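PDB 5L6F: xylooligosaccharide oxidase from Myceliophthora thermophila, which oxidises the C1 hydroxyl of xylooligosaccharides and related sugars to lactones with a bicovalently bound FAD, passing the electrons to molecular oxygen to give hydrogen peroxide. Local coordinates for residues R272-A277 with S374-I379; V189-S194 with E484-P489. All coordinates share one frame; numbering follows the deposited sequence.

Interaction 1: residues R272-A277 with S374-I379; sequences RVLGNA and SWYIII. With XYP (beta-D-xylopyranose), chain D.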
loop_
_atom_site.group_PDB
_atom_site.type_symbol
_atom_site.label_atom_id
_atom_site.label_comp_id
_atom_site.label_asym_id
_atom_site.label_seq_id
_atom_site.Cartn_x
_atom_site.Cartn_y
_atom_site.Cartn_z
ATOM N N ARG A 272 -8.346 -9.904 -9.300
ATOM C CA ARG A 272 -7.021 -10.393 -8.986
ATOM C C ARG A 272 -7.042 -11.906 -8.945
ATOM O O ARG A 272 -8.097 -12.526 -8.752
ATOM C CB ARG A 272 -6.599 -9.885 -7.598
ATOM C CG ARG A 272 -7.321 -10.568 -6.433
ATOM C CD ARG A 272 -7.077 -9.850 -5.112
ATOM N NE ARG A 272 -7.708 -10.507 -3.970
ATOM C CZ ARG A 272 -7.700 -10.012 -2.740
ATOM N NH1 ARG A 272 -7.119 -8.835 -2.492
ATOM N NH2 ARG A 272 -8.293 -10.664 -1.758
ATOM N N VAL A 273 -5.871 -12.493 -9.099
ATOM C CA VAL A 273 -5.682 -13.901 -8.807
ATOM C C VAL A 273 -5.201 -13.977 -7.373
ATOM O O VAL A 273 -4.264 -13.268 -7.011
ATOM C CB VAL A 273 -4.587 -14.519 -9.692
ATOM C CG1 VAL A 273 -4.325 -15.956 -9.296
ATOM C CG2 VAL A 273 -4.975 -14.453 -11.169
ATOM N N LEU A 274 -5.846 -14.813 -6.571
ATOM C CA LEU A 274 -5.347 -15.188 -5.253
ATOM C C LEU A 274 -4.971 -16.660 -5.316
ATOM O O LEU A 274 -5.814 -17.504 -5.570
ATOM C CB LEU A 274 -6.404 -14.976 -4.161
ATOM C CG LEU A 274 -6.020 -15.528 -2.772
ATOM C CD1 LEU A 274 -4.792 -14.783 -2.255
ATOM C CD2 LEU A 274 -7.162 -15.433 -1.769
ATOM N N GLY A 275 -3.693 -16.957 -5.113
ATOM C CA GLY A 275 -3.221 -18.323 -5.026
ATOM C C GLY A 275 -2.614 -18.649 -3.665
ATOM O O GLY A 275 -1.966 -17.824 -3.025
ATOM N N ASN A 276 -2.827 -19.879 -3.235
ATOM C CA ASN A 276 -2.096 -20.459 -2.110
ATOM C C ASN A 276 -1.896 -21.934 -2.466
ATOM O O ASN A 276 -2.245 -22.351 -3.594
ATOM C CB ASN A 276 -2.814 -20.216 -0.771
ATOM C CG ASN A 276 -4.222 -20.804 -0.719
ATOM O OD1 ASN A 276 -4.434 -21.993 -0.988
ATOM N ND2 ASN A 276 -5.195 -19.973 -0.339
ATOM N N ALA A 277 -1.300 -22.711 -1.568
ATOM C CA ALA A 277 -0.943 -24.109 -1.906
ATOM C C ALA A 277 -2.151 -24.978 -2.154
ATOM O O ALA A 277 -1.996 -26.096 -2.708
ATOM C CB ALA A 277 -0.082 -24.745 -0.810
ATOM N N SER A 374 2.136 -21.132 5.860
ATOM C CA SER A 374 1.096 -20.402 5.172
ATOM C C SER A 374 1.741 -19.398 4.236
ATOM O O SER A 374 2.620 -18.667 4.655
ATOM C CB SER A 374 0.213 -19.693 6.183
ATOM O OG SER A 374 -0.386 -20.640 7.058
ATOM N N TRP A 375 1.390 -19.419 2.967
ATOM C CA TRP A 375 1.846 -18.406 2.038
ATOM C C TRP A 375 0.709 -18.130 1.089
ATOM O O TRP A 375 -0.190 -18.966 0.914
ATOM C CB TRP A 375 3.103 -18.849 1.267
ATOM C CG TRP A 375 2.903 -20.074 0.454
ATOM C CD1 TRP A 375 3.136 -21.351 0.833
ATOM C CD2 TRP A 375 2.384 -20.134 -0.876
ATOM N NE1 TRP A 375 2.792 -22.217 -0.180
ATOM C CE2 TRP A 375 2.322 -21.484 -1.241
ATOM C CE3 TRP A 375 1.942 -19.167 -1.788
ATOM C CZ2 TRP A 375 1.856 -21.903 -2.494
ATOM C CZ3 TRP A 375 1.482 -19.577 -3.012
ATOM C CH2 TRP A 375 1.434 -20.940 -3.360
ATOM N N TYR A 376 0.743 -16.956 0.473
ATOM C CA TYR A 376 -0.128 -16.686 -0.670
ATOM C C TYR A 376 0.555 -15.785 -1.665
ATOM O O TYR A 376 1.563 -15.141 -1.354
ATOM C CB TYR A 376 -1.495 -16.128 -0.248
ATOM C CG TYR A 376 -1.490 -14.791 0.479
ATOM C CD1 TYR A 376 -1.405 -13.594 -0.231
ATOM C CD2 TYR A 376 -1.589 -14.730 1.866
ATOM C CE1 TYR A 376 -1.402 -12.364 0.431
ATOM C CE2 TYR A 376 -1.596 -13.498 2.524
ATOM C CZ TYR A 376 -1.507 -12.334 1.782
ATOM O OH TYR A 376 -1.500 -11.094 2.373
ATOM N N ILE A 377 0.027 -15.801 -2.884
ATOM C CA ILE A 377 0.430 -14.875 -3.927
ATOM C C ILE A 377 -0.834 -14.180 -4.467
ATOM O O ILE A 377 -1.851 -14.829 -4.720
ATOM C CB ILE A 377 1.230 -15.558 -5.064
ATOM C CG1 ILE A 377 1.699 -14.512 -6.071
ATOM C CG2 ILE A 377 0.433 -16.646 -5.778
ATOM C CD1 ILE A 377 2.775 -14.993 -7.013
ATOM N N ILE A 378 -0.780 -12.861 -4.589
ATOM C CA ILE A 378 -1.843 -12.119 -5.250
ATOM C C ILE A 378 -1.268 -11.519 -6.517
ATOM O O ILE A 378 -0.186 -10.914 -6.495
ATOM C CB ILE A 378 -2.380 -11.011 -4.338
ATOM C CG1 ILE A 378 -3.168 -11.633 -3.207
ATOM C CG2 ILE A 378 -3.234 -10.018 -5.115
ATOM C CD1 ILE A 378 -3.688 -10.613 -2.216
ATOM N N ILE A 379 -1.966 -11.713 -7.629
ATOM C CA ILE A 379 -1.607 -11.067 -8.885
ATOM C C ILE A 379 -2.789 -10.181 -9.224
ATOM O O ILE A 379 -3.854 -10.662 -9.616
ATOM C CB ILE A 379 -1.353 -12.077 -10.023
ATOM C CG1 ILE A 379 -0.351 -13.151 -9.588
ATOM C CG2 ILE A 379 -0.839 -11.358 -11.250
ATOM C CD1 ILE A 379 -0.667 -14.512 -10.107
HETATM O O1 XYP D . -2.969 -6.502 -0.260
HETATM C C1 XYP D . -3.737 -7.129 0.770
HETATM C C2 XYP D . -4.852 -7.976 0.137
HETATM C C3 XYP D . -5.598 -8.770 1.205
HETATM C C4 XYP D . -4.598 -9.557 2.046
HETATM C C5 XYP D . -3.591 -8.583 2.659
HETATM O O2 XYP D . -5.786 -7.160 -0.586
HETATM O O3 XYP D . -6.543 -9.651 0.595
HETATM O O4 XYP D . -5.277 -10.298 3.063
HETATM O O5 XYP D . -2.877 -7.921 1.603
HETATM O O HOH W 1 -0.258 -21.841 1.009
#
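Leu274 and Ile378 face each other as a non-hydrogen-bonded pair of two antiparallel strands, their side chains crossing at a slant with Leu274 CD1 3.7 Å from Ile378 CG1. The pairs flanking it, Val273 with Ile379 and Gly275 with Ile377, are hydrogen-bonded, and the bond from Gly275 N to Ile377 O is almost straight (176° at the hydrogen). On the face of the sheet away from Leu274, Val273 and Ile379 lie side by side and point the same way, Val273 CB 3.9 Å from Ile379 CD1. Here the strand lacks a side chain at Gly275; a beta carbon there would come tight against Ile377 CG2.

At Asn276 and Ala277 the backbone passes over the Trp375 indole. Asn276 CA makes a CH-pi contact over its six-membered ring, 4.0 Å from the centroid, and Ala277 CB touches Trp375 CZ2. One water joins the two backbones, accepting from Ala277 N and donating to Trp375 O.

At the other end Arg272 places CG between its backbone N and carbonyl carbon (chi1 73°), then runs extended past Ile378, CD against CG2. Ile378 CD1 sits over one face of the guanidinium, while Arg272 NH1 binds xylose O2 at 2.9 Å and, weakly, O3; Arg272 NH2 adds a weak bond to O3. Gln283 holds NE. Ile378 CD1 also touches xylose C2, and Tyr376 OH lies 3.3 Å from xylose C5. Thr154 and Glu412 also hydrogen-bond the sugar; with Tyr451 they belong to the substrate site, built on the antiparallel sheet of a berberine-bridge-type oxidase.

Interaction 2: residues V189-S194 with E484-P489; sequences VLANGS and ELFYYP. With NAG (2-acetamido-2-deoxy-beta-D-glucopyranose), chain C; XYP (beta-D-xylopyranose), chain G.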
loop_
_atom_site.group_PDB
_atom_site.type_symbol
_atom_site.label_atom_id
_atom_site.label_comp_id
_atom_site.label_asym_id
_atom_site.label_seq_id
_atom_site.Cartn_x
_atom_site.Cartn_y
_atom_site.Cartn_z
ATOM N N VAL A 189 4.419 18.945 7.511
ATOM C CA VAL A 189 5.455 19.457 8.411
ATOM C C VAL A 189 6.830 19.038 7.883
ATOM O O VAL A 189 7.136 17.844 7.785
ATOM C CB VAL A 189 5.259 18.909 9.831
ATOM C CG1 VAL A 189 6.334 19.441 10.770
ATOM C CG2 VAL A 189 3.865 19.257 10.328
ATOM N N LEU A 190 7.669 20.010 7.557
ATOM C CA LEU A 190 8.989 19.715 7.021
ATOM C C LEU A 190 9.993 19.446 8.156
ATOM O O LEU A 190 9.698 19.669 9.322
ATOM C CB LEU A 190 9.464 20.844 6.120
ATOM C CG LEU A 190 8.542 21.201 4.963
ATOM C CD1 LEU A 190 9.151 22.347 4.151
ATOM C CD2 LEU A 190 8.292 19.976 4.106
ATOM N N ALA A 191 11.165 18.932 7.777
ATOM C CA ALA A 191 12.203 18.516 8.717
ATOM C C ALA A 191 12.660 19.634 9.646
ATOM O O ALA A 191 13.129 19.363 10.738
ATOM C CB ALA A 191 13.397 17.961 7.948
ATOM N N ASN A 192 12.544 20.889 9.213
ATOM C CA ASN A 192 12.877 22.036 10.070
ATOM C C ASN A 192 11.662 22.669 10.746
ATOM O O ASN A 192 11.751 23.782 11.267
ATOM C CB ASN A 192 13.637 23.113 9.281
ATOM C CG ASN A 192 12.828 23.683 8.143
ATOM O OD1 ASN A 192 11.631 23.428 8.023
ATOM N ND2 ASN A 192 13.487 24.477 7.292
ATOM N N GLY A 193 10.536 21.963 10.737
ATOM C CA GLY A 193 9.349 22.401 11.435
ATOM C C GLY A 193 8.450 23.340 10.651
ATOM O O GLY A 193 7.379 23.685 11.135
ATOM N N SER A 194 8.869 23.766 9.460
ATOM C CA SER A 194 8.007 24.601 8.601
ATOM C C SER A 194 6.749 23.848 8.169
ATOM O O SER A 194 6.777 22.614 7.981
ATOM C CB SER A 194 8.759 25.078 7.346
ATOM O OG SER A 194 9.748 26.043 7.668
ATOM N N GLU A 484 18.410 14.293 6.350
ATOM C CA GLU A 484 17.714 13.001 6.488
ATOM C C GLU A 484 17.143 12.789 7.873
ATOM O O GLU A 484 17.296 11.713 8.475
ATOM C CB GLU A 484 18.633 11.832 6.131
ATOM C CG GLU A 484 19.151 11.952 4.713
ATOM C CD GLU A 484 19.905 10.727 4.277
ATOM O OE1 GLU A 484 19.280 9.668 4.165
ATOM O OE2 GLU A 484 21.125 10.833 4.088
ATOM N N LEU A 485 16.468 13.812 8.382
ATOM C CA LEU A 485 15.774 13.676 9.637
ATOM C C LEU A 485 14.765 12.519 9.610
ATOM O O LEU A 485 14.613 11.827 10.606
ATOM C CB LEU A 485 15.046 14.969 9.985
ATOM C CG LEU A 485 14.398 14.994 11.362
ATOM C CD1 LEU A 485 15.461 15.122 12.419
ATOM C CD2 LEU A 485 13.489 16.192 11.457
ATOM N N PHE A 486 14.104 12.313 8.472
ATOM C CA PHE A 486 13.084 11.250 8.339
ATOM C C PHE A 486 13.661 9.928 7.858
ATOM O O PHE A 486 12.953 9.106 7.283
ATOM C CB PHE A 486 11.949 11.728 7.438
ATOM C CG PHE A 486 11.295 12.980 7.947
ATOM C CD1 PHE A 486 10.616 12.965 9.160
ATOM C CD2 PHE A 486 11.338 14.150 7.221
ATOM C CE1 PHE A 486 10.034 14.133 9.662
ATOM C CE2 PHE A 486 10.768 15.314 7.713
ATOM C CZ PHE A 486 10.093 15.293 8.919
ATOM N N TYR A 487 14.950 9.720 8.122
ATOM C CA TYR A 487 15.644 8.504 7.751
ATOM C C TYR A 487 14.917 7.211 8.154
ATOM O O TYR A 487 14.375 7.087 9.266
ATOM C CB TYR A 487 17.084 8.509 8.349
ATOM C CG TYR A 487 17.795 7.212 8.086
ATOM C CD1 TYR A 487 18.348 6.958 6.826
ATOM C CD2 TYR A 487 17.863 6.203 9.061
ATOM C CE1 TYR A 487 18.976 5.767 6.553
ATOM C CE2 TYR A 487 18.480 4.992 8.781
ATOM C CZ TYR A 487 19.036 4.782 7.535
ATOM O OH TYR A 487 19.653 3.603 7.237
ATOM N N TYR A 488 14.920 6.261 7.218
ATOM C CA TYR A 488 14.727 4.857 7.522
ATOM C C TYR A 488 15.558 4.062 6.521
ATOM O O TYR A 488 16.040 4.640 5.535
ATOM C CB TYR A 488 13.256 4.453 7.503
ATOM C CG TYR A 488 12.512 4.652 6.222
ATOM C CD1 TYR A 488 11.970 5.871 5.900
ATOM C CD2 TYR A 488 12.276 3.588 5.361
ATOM C CE1 TYR A 488 11.228 6.039 4.728
ATOM C CE2 TYR A 488 11.542 3.749 4.208
ATOM C CZ TYR A 488 11.013 4.980 3.896
ATOM O OH TYR A 488 10.250 5.146 2.757
ATOM N N PRO A 489 15.721 2.742 6.746
ATOM C CA PRO A 489 16.783 2.109 5.939
ATOM C C PRO A 489 16.533 1.953 4.439
ATOM O O PRO A 489 17.451 1.572 3.740
ATOM C CB PRO A 489 16.985 0.758 6.624
ATOM C CG PRO A 489 16.593 1.033 8.056
ATOM C CD PRO A 489 15.375 1.917 7.918
HETATM C C1 NAG C . 12.874 25.110 6.154
HETATM C C2 NAG C . 13.650 26.413 5.901
HETATM C C3 NAG C . 13.152 27.165 4.687
HETATM C C4 NAG C . 13.136 26.211 3.498
HETATM C C5 NAG C . 12.435 24.900 3.852
HETATM C C6 NAG C . 12.499 23.898 2.695
HETATM C C7 NAG C . 14.692 27.412 7.870
HETATM C C8 NAG C . 14.585 28.388 9.011
HETATM N N2 NAG C . 13.650 27.313 7.043
HETATM O O3 NAG C . 13.967 28.299 4.432
HETATM O O4 NAG C . 12.441 26.826 2.439
HETATM O O5 NAG C . 13.025 24.322 4.996
HETATM O O6 NAG C . 13.841 23.541 2.417
HETATM O O7 NAG C . 15.703 26.726 7.745
HETATM C C1 XYP G . 22.760 7.828 7.814
HETATM C C2 XYP G . 23.824 8.817 7.369
HETATM C C3 XYP G . 23.471 9.415 6.015
HETATM C C4 XYP G . 23.175 8.298 5.026
HETATM C C5 XYP G . 22.277 7.216 5.614
HETATM O O2 XYP G . 23.976 9.839 8.358
HETATM O O3 XYP G . 24.586 10.177 5.528
HETATM O O4 XYP G . 22.562 8.858 3.856
HETATM O O5 XYP G . 22.673 6.761 6.893
#
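Val189, the last residue of its strand, brings its carbonyl O to 4.1 Å from Phe486 CZ, while its side chain packs on helix 70-83. Leu190 opens a type I turn, closed by the bond from Gly193 N to Leu190 O; its carbonyl carbon lies at the edge of the Phe486 ring.

Ala191 carries most of the contact. Its N meets the same ring edge, and its CB rests 3.7 Å from Phe486 CE2 and 3.9 Å from Leu485 CD2. Leu485 sends CG opposite its backbone N (chi1 -174°), which brings CD2 over one face of the Phe486 ring and to 3.3 Å from Ala191 O.

Asn192 points away from the second segment and bears an N-linked glycan, ND2 being bonded to N-acetylglucosamine C1. Its OD1 accepts from Ser194 N (3.1 Å), an Asx turn that is likely to limit the rotation of the glycosylated amide. Gly193 has a positive phi (86°), where a beta carbon would jam against the preceding carbonyl.

The second segment opens with a type I turn, Glu484 to Tyr487. Glu484 OE2 lies doubtfully close (2.5 Å) to O4 of a xylose, and OE1 forms a salt bridge with Arg458; an alanine here would probably leave Arg458 without its acidic mate. The whole is plain apolar turn-to-turn packing, joining a glycosylated beta-hairpin of the PCMH-type FAD-binding region to the C-terminal berberine-bridge region.

In the fold
From the N terminus, the chain first reaches 189-194, the turn between strands 183-189 and 195-199. Interaction 2 stays open until 484-489, after helix 470-480, so it closes a loop of some 290 residues. Inside that span the chain crosses into the eight-stranded antiparallel sheet, where strand 269-275 is laid down and, about 100 residues on, strand 374-381 pairs beside it. Interaction 1 is therefore nested within interaction 2. It joins neighbouring strands near the middle of the sheet, whereas interaction 2 brings the C-terminal region back to the FAD-binding part. Their centres are 37 Å apart, on opposite sides of the chain's centre.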